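Long-range contacts in putative Phosphate (PDB 3DAO), which probably acts as a phosphate-ester hydrolase of the haloacid dehalogenase (HAD) superfamily, its natural substrate not being established: residues Y250-A255 with H265-Y270; D235-I240 with Q257-A262. All blocks are in the same frame, centred on the assembly; numbering follows the deposited sequence.

How the contacts relate
Both contacts belong to the Rossmann-like core of a HAD-type hydrolase, with centres about 10 Å apart. Contact 1 pairs strand 248-252 with strand 265-267 at the edge of the mixed sheet, in its parallel part; contact 2 sets the helix that connects those two strands, 257-262, against the loop leaving strand 230-234. They meet directly: Ala255 CB lies 3.6 Å from Asp235 O, and Thr266 CG2 lies 3.6 Å from Ile260 CG2. Val252 and Asp235 pack together and also touch residues that fit the DxDxT motif (Asp27, Asp29, Thr31), which in HAD phosphatases supplies the nucleophile and a general acid, so this junction borders the probable active site.

Contact 1. Residues Y250-A255 with H265-Y270; sequences YAVSNA and HTCAPY
Ala251 is gripped by strand 265-267 through both its backbone polar atoms. Its N donates to His265 O (3.0 Å, 164° at the hydrogen), and its O accepts from Cys267 N (2.9 Å). A weak, bent bond from Ser253 N to Cys267 O ends this parallel ladder, and CA-H...O contacts such as Tyr250 CA to His265 O (3.2 Å) supplement it.

The Tyr250 and His265 side chains run side by side in the same direction, rings inclined at 33°; CE2 of Tyr250 meets His265 CB at 3.5 Å, while Thr266 O lies at the tyrosine ring's edge. On the same face, Cys267 SG touches Val252 CG1 (4.0 Å).

Past the strands, Ser253 OG, turned between its backbone N and carbonyl carbon (chi1 63°), reaches Pro269 CD at 3.3 Å. A water bridges the two loops, donating to Asn254 OD1 (2.7 Å) and accepting from Tyr270 N.

Regular parallel pairing therefore stops at Ser253, and beyond it proline contacts and a water hold the diverging chains together. With helix 257-262 as the crossover, the two strands form a beta-alpha-beta unit at the sheet edge.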
ATOM      1  N   TYR A 250      -6.637  -8.248  14.314  1.00 19.28           N
ATOM      2  CA  TYR A 250      -7.020  -7.122  15.156  1.00 18.16           C
ATOM      3  C   TYR A 250      -7.269  -5.877  14.362  1.00 19.08           C
ATOM      4  O   TYR A 250      -6.460  -5.500  13.488  1.00 19.09           O
ATOM      5  CB  TYR A 250      -5.914  -6.796  16.185  1.00 18.34           C
ATOM      6  CG  TYR A 250      -5.645  -7.923  17.141  1.00 18.13           C
ATOM      7  CD1 TYR A 250      -4.876  -9.015  16.738  1.00 20.04           C
ATOM      8  CD2 TYR A 250      -6.216  -7.936  18.423  1.00 21.17           C
ATOM      9  CE1 TYR A 250      -4.650 -10.081  17.606  1.00 22.77           C
ATOM     10  CE2 TYR A 250      -6.005  -9.019  19.298  1.00 22.48           C
ATOM     11  CZ  TYR A 250      -5.212 -10.082  18.862  1.00 23.15           C
ATOM     12  OH  TYR A 250      -4.960 -11.173  19.660  1.00 30.34           O
ATOM     13  N   ALA A 251      -8.399  -5.245  14.689  1.00 17.91           N
ATOM     14  CA  ALA A 251      -8.756  -3.924  14.222  1.00 17.85           C
ATOM     15  C   ALA A 251      -8.599  -2.899  15.300  1.00 18.55           C
ATOM     16  O   ALA A 251      -9.005  -3.103  16.450  1.00 22.32           O
ATOM     17  CB  ALA A 251     -10.228  -3.877  13.724  1.00 18.21           C
ATOM     18  N   VAL A 252      -7.989  -1.782  14.942  1.00 18.10           N
ATOM     19  CA  VAL A 252      -7.918  -0.651  15.885  1.00 18.19           C
ATOM     20  C   VAL A 252      -9.364  -0.231  16.181  1.00 19.25           C
ATOM     21  O   VAL A 252     -10.217  -0.252  15.297  1.00 18.13           O
ATOM     22  CB  VAL A 252      -7.038   0.496  15.406  1.00 20.28           C
ATOM     23  CG1 VAL A 252      -5.590  -0.010  15.383  1.00 19.92           C
ATOM     24  CG2 VAL A 252      -7.481   1.035  14.031  1.00 20.56           C
ATOM     25  N   SER A 253      -9.629   0.134  17.433  1.00 19.86           N
ATOM     26  CA  SER A 253     -11.018   0.364  17.878  1.00 22.08           C
ATOM     27  C   SER A 253     -11.676   1.601  17.297  1.00 22.82           C
ATOM     28  O   SER A 253     -12.892   1.768  17.394  1.00 24.58           O
ATOM     29  CB  SER A 253     -11.114   0.331  19.436  1.00 21.88           C
ATOM     30  OG  SER A 253     -10.359   1.370  20.032  1.00 22.68           O
ATOM     31  N   ASN A 254     -10.889   2.464  16.678  1.00 22.27           N
ATOM     32  CA  ASN A 254     -11.425   3.679  16.096  1.00 22.11           C
ATOM     33  C   ASN A 254     -11.759   3.494  14.624  1.00 22.41           C
ATOM     34  O   ASN A 254     -12.178   4.430  13.948  1.00 22.07           O
ATOM     35  CB  ASN A 254     -10.485   4.873  16.243  1.00 23.23           C
ATOM     36  CG  ASN A 254      -9.146   4.663  15.550  1.00 24.84           C
ATOM     37  OD1 ASN A 254      -8.423   3.718  15.870  1.00 22.19           O
ATOM     38  ND2 ASN A 254      -8.784   5.580  14.640  1.00 21.15           N
ATOM     39  N   ALA A 255     -11.587   2.268  14.154  1.00 21.99           N
ATOM     40  CA  ALA A 255     -11.849   1.921  12.759  1.00 21.35           C
ATOM     41  C   ALA A 255     -13.349   1.819  12.524  1.00 22.07           C
ATOM     42  O   ALA A 255     -14.136   1.659  13.446  1.00 23.83           O
ATOM     43  CB  ALA A 255     -11.192   0.535  12.396  1.00 20.32           C
ATOM     44  N   HIS A 265     -10.560  -9.631  16.738  1.00 21.26           N
ATOM     45  CA  HIS A 265     -10.596  -8.799  17.952  1.00 20.23           C
ATOM     46  C   HIS A 265     -10.286  -7.368  17.648  1.00 20.55           C
ATOM     47  O   HIS A 265      -9.903  -7.002  16.524  1.00 20.77           O
ATOM     48  CB  HIS A 265      -9.520  -9.269  18.960  1.00 20.86           C
ATOM     49  CG  HIS A 265      -9.553 -10.732  19.233  1.00 21.63           C
ATOM     50  ND1 HIS A 265     -10.488 -11.309  20.068  1.00 21.95           N
ATOM     51  CD2 HIS A 265      -8.770 -11.743  18.777  1.00 24.06           C
ATOM     52  CE1 HIS A 265     -10.275 -12.615  20.106  1.00 26.39           C
ATOM     53  NE2 HIS A 265      -9.246 -12.904  19.328  1.00 24.47           N
ATOM     54  N   THR A 266     -10.398  -6.547  18.669  1.00 21.46           N
ATOM     55  CA  THR A 266     -10.032  -5.154  18.530  1.00 21.70           C
ATOM     56  C   THR A 266      -8.862  -4.845  19.451  1.00 22.21           C
ATOM     57  O   THR A 266      -8.619  -5.542  20.444  1.00 26.12           O
ATOM     58  CB  THR A 266     -11.185  -4.192  18.859  1.00 22.94           C
ATOM     59  OG1 THR A 266     -11.502  -4.322  20.238  1.00 26.90           O
ATOM     60  CG2 THR A 266     -12.436  -4.532  18.034  1.00 20.20           C
ATOM     61  N   CYS A 267      -8.144  -3.800  19.116  1.00 21.27           N
ATOM     62  CA  CYS A 267      -7.103  -3.284  19.986  1.00 20.83           C
ATOM     63  C   CYS A 267      -7.297  -1.787  20.051  1.00 21.61           C
ATOM     64  O   CYS A 267      -8.081  -1.218  19.282  1.00 23.56           O
ATOM     65  CB  CYS A 267      -5.666  -3.660  19.518  1.00 22.15           C
ATOM     66  SG  CYS A 267      -5.174  -3.023  17.938  1.00 23.74           S
ATOM     67  N   ALA A 268      -6.556  -1.152  20.947  1.00 20.40           N
ATOM     68  CA  ALA A 268      -6.662   0.294  21.148  1.00 20.84           C
ATOM     69  C   ALA A 268      -6.118   1.081  19.971  1.00 21.00           C
ATOM     70  O   ALA A 268      -5.339   0.555  19.168  1.00 21.18           O
ATOM     71  CB  ALA A 268      -5.916   0.711  22.458  1.00 21.44           C
ATOM     72  N   PRO A 269      -6.488   2.360  19.884  1.00 20.28           N
ATOM     73  CA  PRO A 269      -6.013   3.197  18.800  1.00 21.93           C
ATOM     74  C   PRO A 269      -4.499   3.433  18.865  1.00 21.01           C
ATOM     75  O   PRO A 269      -3.841   3.128  19.871  1.00 22.03           O
ATOM     76  CB  PRO A 269      -6.773   4.502  18.985  1.00 22.02           C
ATOM     77  CG  PRO A 269      -7.985   4.132  19.773  1.00 24.67           C
ATOM     78  CD  PRO A 269      -7.598   2.983  20.634  1.00 22.31           C
ATOM     79  N   TYR A 270      -3.953   3.963  17.790  1.00 21.06           N
ATOM     80  CA  TYR A 270      -2.520   4.137  17.740  1.00 23.11           C
ATOM     81  C   TYR A 270      -2.041   5.114  18.815  1.00 24.89           C
ATOM     82  O   TYR A 270      -0.902   5.045  19.259  1.00 23.88           O
ATOM     83  CB  TYR A 270      -2.061   4.584  16.368  1.00 23.61           C
ATOM     84  CG  TYR A 270      -2.429   5.992  16.028  1.00 21.68           C
ATOM     85  CD1 TYR A 270      -1.725   7.048  16.562  1.00 22.23           C
ATOM     86  CD2 TYR A 270      -3.506   6.260  15.188  1.00 21.18           C
ATOM     87  CE1 TYR A 270      -2.051   8.344  16.238  1.00 24.92           C
ATOM     88  CE2 TYR A 270      -3.850   7.554  14.857  1.00 25.83           C
ATOM     89  CZ  TYR A 270      -3.124   8.589  15.389  1.00 24.68           C
ATOM     90  OH  TYR A 270      -3.472   9.877  15.057  1.00 30.55           O
TER
HETATM   91  O   HOH W   1      -5.751   3.657  15.576  1.00 17.53           O

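Contact 2. Residues D235-I240 with Q257-A262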
ATOM      1  N   ASP A 235      -6.751  -1.194  10.029  1.00 19.29           N
ATOM      2  CA  ASP A 235      -7.654  -0.098  10.380  1.00 20.20           C
ATOM      3  C   ASP A 235      -8.518   0.444   9.246  1.00 22.24           C
ATOM      4  O   ASP A 235      -9.295   1.368   9.465  1.00 20.84           O
ATOM      5  CB  ASP A 235      -6.863   1.083  10.933  1.00 20.97           C
ATOM      6  CG  ASP A 235      -6.057   1.823   9.888  1.00 25.05           C
ATOM      7  OD1 ASP A 235      -5.813   1.283   8.797  1.00 22.80           O
ATOM      8  OD2 ASP A 235      -5.657   2.982  10.161  1.00 31.81           O
ATOM      9  N   ASN A 236      -8.389  -0.164   8.076  1.00 22.76           N
ATOM     10  CA  ASN A 236      -8.970   0.348   6.826  1.00 25.84           C
ATOM     11  C   ASN A 236      -9.875  -0.658   6.159  1.00 24.78           C
ATOM     12  O   ASN A 236      -9.706  -1.850   6.294  1.00 21.01           O
ATOM     13  CB  ASN A 236      -7.776   0.653   5.893  1.00 26.68           C
ATOM     14  CG  ASN A 236      -8.126   1.515   4.693  1.00 31.93           C
ATOM     15  OD1 ASN A 236      -8.919   1.144   3.809  1.00 34.91           O
ATOM     16  ND2 ASN A 236      -7.471   2.661   4.620  1.00 36.77           N
ATOM     17  N   LEU A 237     -10.852  -0.154   5.411  1.00 25.32           N
ATOM     18  CA  LEU A 237     -11.732  -1.061   4.671  1.00 25.19           C
ATOM     19  C   LEU A 237     -10.884  -1.940   3.760  1.00 23.92           C
ATOM     20  O   LEU A 237     -11.226  -3.090   3.546  1.00 25.03           O
ATOM     21  CB  LEU A 237     -12.765  -0.304   3.833  1.00 25.67           C
ATOM     22  CG  LEU A 237     -13.873   0.436   4.591  1.00 26.22           C
ATOM     23  CD1 LEU A 237     -14.673   1.325   3.596  1.00 28.41           C
ATOM     24  CD2 LEU A 237     -14.787  -0.528   5.329  1.00 26.27           C
ATOM     25  N   ASN A 238      -9.760  -1.415   3.264  1.00 24.41           N
ATOM     26  CA  ASN A 238      -8.891  -2.215   2.361  1.00 25.44           C
ATOM     27  C   ASN A 238      -8.113  -3.333   3.108  1.00 25.35           C
ATOM     28  O   ASN A 238      -7.408  -4.134   2.504  1.00 28.20           O
ATOM     29  CB  ASN A 238      -7.957  -1.356   1.482  1.00 24.80           C
ATOM     30  CG  ASN A 238      -6.780  -0.721   2.239  1.00 30.13           C
ATOM     31  OD1 ASN A 238      -6.355  -1.188   3.289  1.00 29.30           O
ATOM     32  ND2 ASN A 238      -6.216   0.342   1.655  1.00 31.19           N
ATOM     33  N   ASP A 239      -8.294  -3.394   4.422  1.00 23.79           N
ATOM     34  CA  ASP A 239      -7.638  -4.423   5.256  1.00 21.60           C
ATOM     35  C   ASP A 239      -8.580  -5.562   5.554  1.00 21.21           C
ATOM     36  O   ASP A 239      -8.210  -6.563   6.155  1.00 19.66           O
ATOM     37  CB  ASP A 239      -7.220  -3.828   6.614  1.00 21.06           C
ATOM     38  CG  ASP A 239      -6.052  -2.882   6.503  1.00 21.63           C
ATOM     39  OD1 ASP A 239      -5.108  -3.156   5.727  1.00 25.59           O
ATOM     40  OD2 ASP A 239      -6.074  -1.855   7.198  1.00 19.78           O
ATOM     41  N   ILE A 240      -9.817  -5.401   5.122  1.00 21.05           N
ATOM     42  CA  ILE A 240     -10.855  -6.381   5.473  1.00 19.72           C
ATOM     43  C   ILE A 240     -10.541  -7.822   5.042  1.00 19.77           C
ATOM     44  O   ILE A 240     -10.715  -8.775   5.803  1.00 18.89           O
ATOM     45  CB  ILE A 240     -12.261  -5.927   4.996  1.00 20.02           C
ATOM     46  CG1 ILE A 240     -12.775  -4.854   5.958  1.00 18.96           C
ATOM     47  CG2 ILE A 240     -13.227  -7.107   4.927  1.00 20.62           C
ATOM     48  CD1 ILE A 240     -14.110  -4.161   5.550  1.00 25.55           C
ATOM     49  N   GLN A 257     -16.954   0.233  11.632  1.00 22.13           N
ATOM     50  CA  GLN A 257     -17.683  -0.947  12.085  1.00 23.52           C
ATOM     51  C   GLN A 257     -17.400  -2.189  11.256  1.00 23.55           C
ATOM     52  O   GLN A 257     -17.334  -3.329  11.773  1.00 22.62           O
ATOM     53  CB  GLN A 257     -19.228  -0.646  12.075  1.00 26.78           C
ATOM     54  CG  GLN A 257     -19.661   0.322  13.178  1.00 37.89           C
ATOM     55  CD  GLN A 257     -20.876   1.229  12.858  1.00 47.79           C
ATOM     56  OE1 GLN A 257     -21.446   1.210  11.749  1.00 48.00           O
ATOM     57  NE2 GLN A 257     -21.254   2.050  13.850  1.00 42.37           N
ATOM     58  N   GLU A 258     -17.276  -1.987   9.948  1.00 22.90           N
ATOM     59  CA  GLU A 258     -17.044  -3.133   9.056  1.00 21.87           C
ATOM     60  C   GLU A 258     -15.661  -3.734   9.251  1.00 21.99           C
ATOM     61  O   GLU A 258     -15.454  -4.942   9.070  1.00 20.28           O
ATOM     62  CB  GLU A 258     -17.218  -2.774   7.586  1.00 23.64           C
ATOM     63  CG  GLU A 258     -18.624  -2.361   7.221  1.00 24.64           C
ATOM     64  CD  GLU A 258     -18.953  -0.932   7.609  1.00 27.46           C
ATOM     65  OE1 GLU A 258     -18.044  -0.219   8.067  1.00 22.86           O
ATOM     66  OE2 GLU A 258     -20.125  -0.508   7.421  1.00 26.76           O
ATOM     67  N   VAL A 259     -14.710  -2.866   9.596  1.00 20.01           N
ATOM     68  CA  VAL A 259     -13.314  -3.331   9.802  1.00 21.08           C
ATOM     69  C   VAL A 259     -13.314  -4.121  11.104  1.00 22.19           C
ATOM     70  O   VAL A 259     -12.797  -5.243  11.188  1.00 22.66           O
ATOM     71  CB  VAL A 259     -12.331  -2.175   9.831  1.00 22.09           C
ATOM     72  CG1 VAL A 259     -10.915  -2.701  10.058  1.00 20.85           C
ATOM     73  CG2 VAL A 259     -12.431  -1.349   8.528  1.00 21.10           C
ATOM     74  N   ILE A 260     -13.949  -3.543  12.123  1.00 22.31           N
ATOM     75  CA  ILE A 260     -14.025  -4.194  13.418  1.00 22.41           C
ATOM     76  C   ILE A 260     -14.653  -5.568  13.259  1.00 22.27           C
ATOM     77  O   ILE A 260     -14.171  -6.552  13.799  1.00 22.33           O
ATOM     78  CB  ILE A 260     -14.804  -3.358  14.451  1.00 22.07           C
ATOM     79  CG1 ILE A 260     -13.963  -2.125  14.810  1.00 24.68           C
ATOM     80  CG2 ILE A 260     -15.149  -4.250  15.685  1.00 25.81           C
ATOM     81  CD1 ILE A 260     -14.691  -1.058  15.645  1.00 25.88           C
ATOM     82  N   ALA A 261     -15.678  -5.648  12.421  1.00 23.23           N
ATOM     83  CA  ALA A 261     -16.433  -6.902  12.272  1.00 21.73           C
ATOM     84  C   ALA A 261     -15.641  -7.942  11.521  1.00 21.41           C
ATOM     85  O   ALA A 261     -15.826  -9.155  11.714  1.00 21.68           O
ATOM     86  CB  ALA A 261     -17.780  -6.665  11.551  1.00 22.83           C
ATOM     87  N   ALA A 262     -14.739  -7.469  10.676  1.00 20.94           N
ATOM     88  CA  ALA A 262     -13.918  -8.381   9.856  1.00 20.67           C
ATOM     89  C   ALA A 262     -12.862  -9.047  10.713  1.00 20.90           C
ATOM     90  O   ALA A 262     -12.442 -10.178  10.448  1.00 20.06           O
ATOM     91  CB  ALA A 262     -13.223  -7.617   8.725  1.00 21.71           C
TER
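Val259 presses both its methyl branches against the backbone of Asp235 and Asn236, just after strand 230-234. CG2 lies 3.6 Å from Asn236 C, and CG1 meets Asp235 C at 4.0 Å. The two branches divide the work because CG1 is anti to the backbone N (chi1 179°) while CG2 sits beside that N. Leu237 arrives across the valine, its CD2 methyl touching Val259 CG2 and, 4.0 Å away, Glu258 CB.

Ile240 continues the apolar seam toward the C-terminal part of the helical segment. Its CG2 branch meets Ala262 CB at 3.8 Å; the other branch extends (chi2 173°) to bring CD1 against Glu258 O and CB. No hydrogen bond crosses between the segments, so shape and apolar surface carry this contact.

In the second shell, the loop is folded by its own polar groups. Asp239 OD2 accepts from Asp235 N and Asn236 N, both at 3.0 Å and from opposite faces of the carboxylate plane, tying the start of the loop to the end of the 3-10 segment 237-239. Asn236 OD1 receives Asn238 N at 2.7 Å on a lone pair, nearly straight at 174°, forming an Asx turn. These bonds help set the backbone that Val259 touches. Asp239 OD1 makes a salt bridge with Lys212, and the bent chain of Glu258 directs its carboxylate to Arg256.

Asp235 and Asp239 come close to Asp27, consistent with the acidic loop that usually helps hold magnesium in HAD phosphatases, though no metal is modelled here. Outward again, Val259 packs against Ala251 of strand 248-252 and, together with Ala262, against Leu243 of helix 240-245. Helix 257-262 therefore lies against both the sheet and that neighbouring helix.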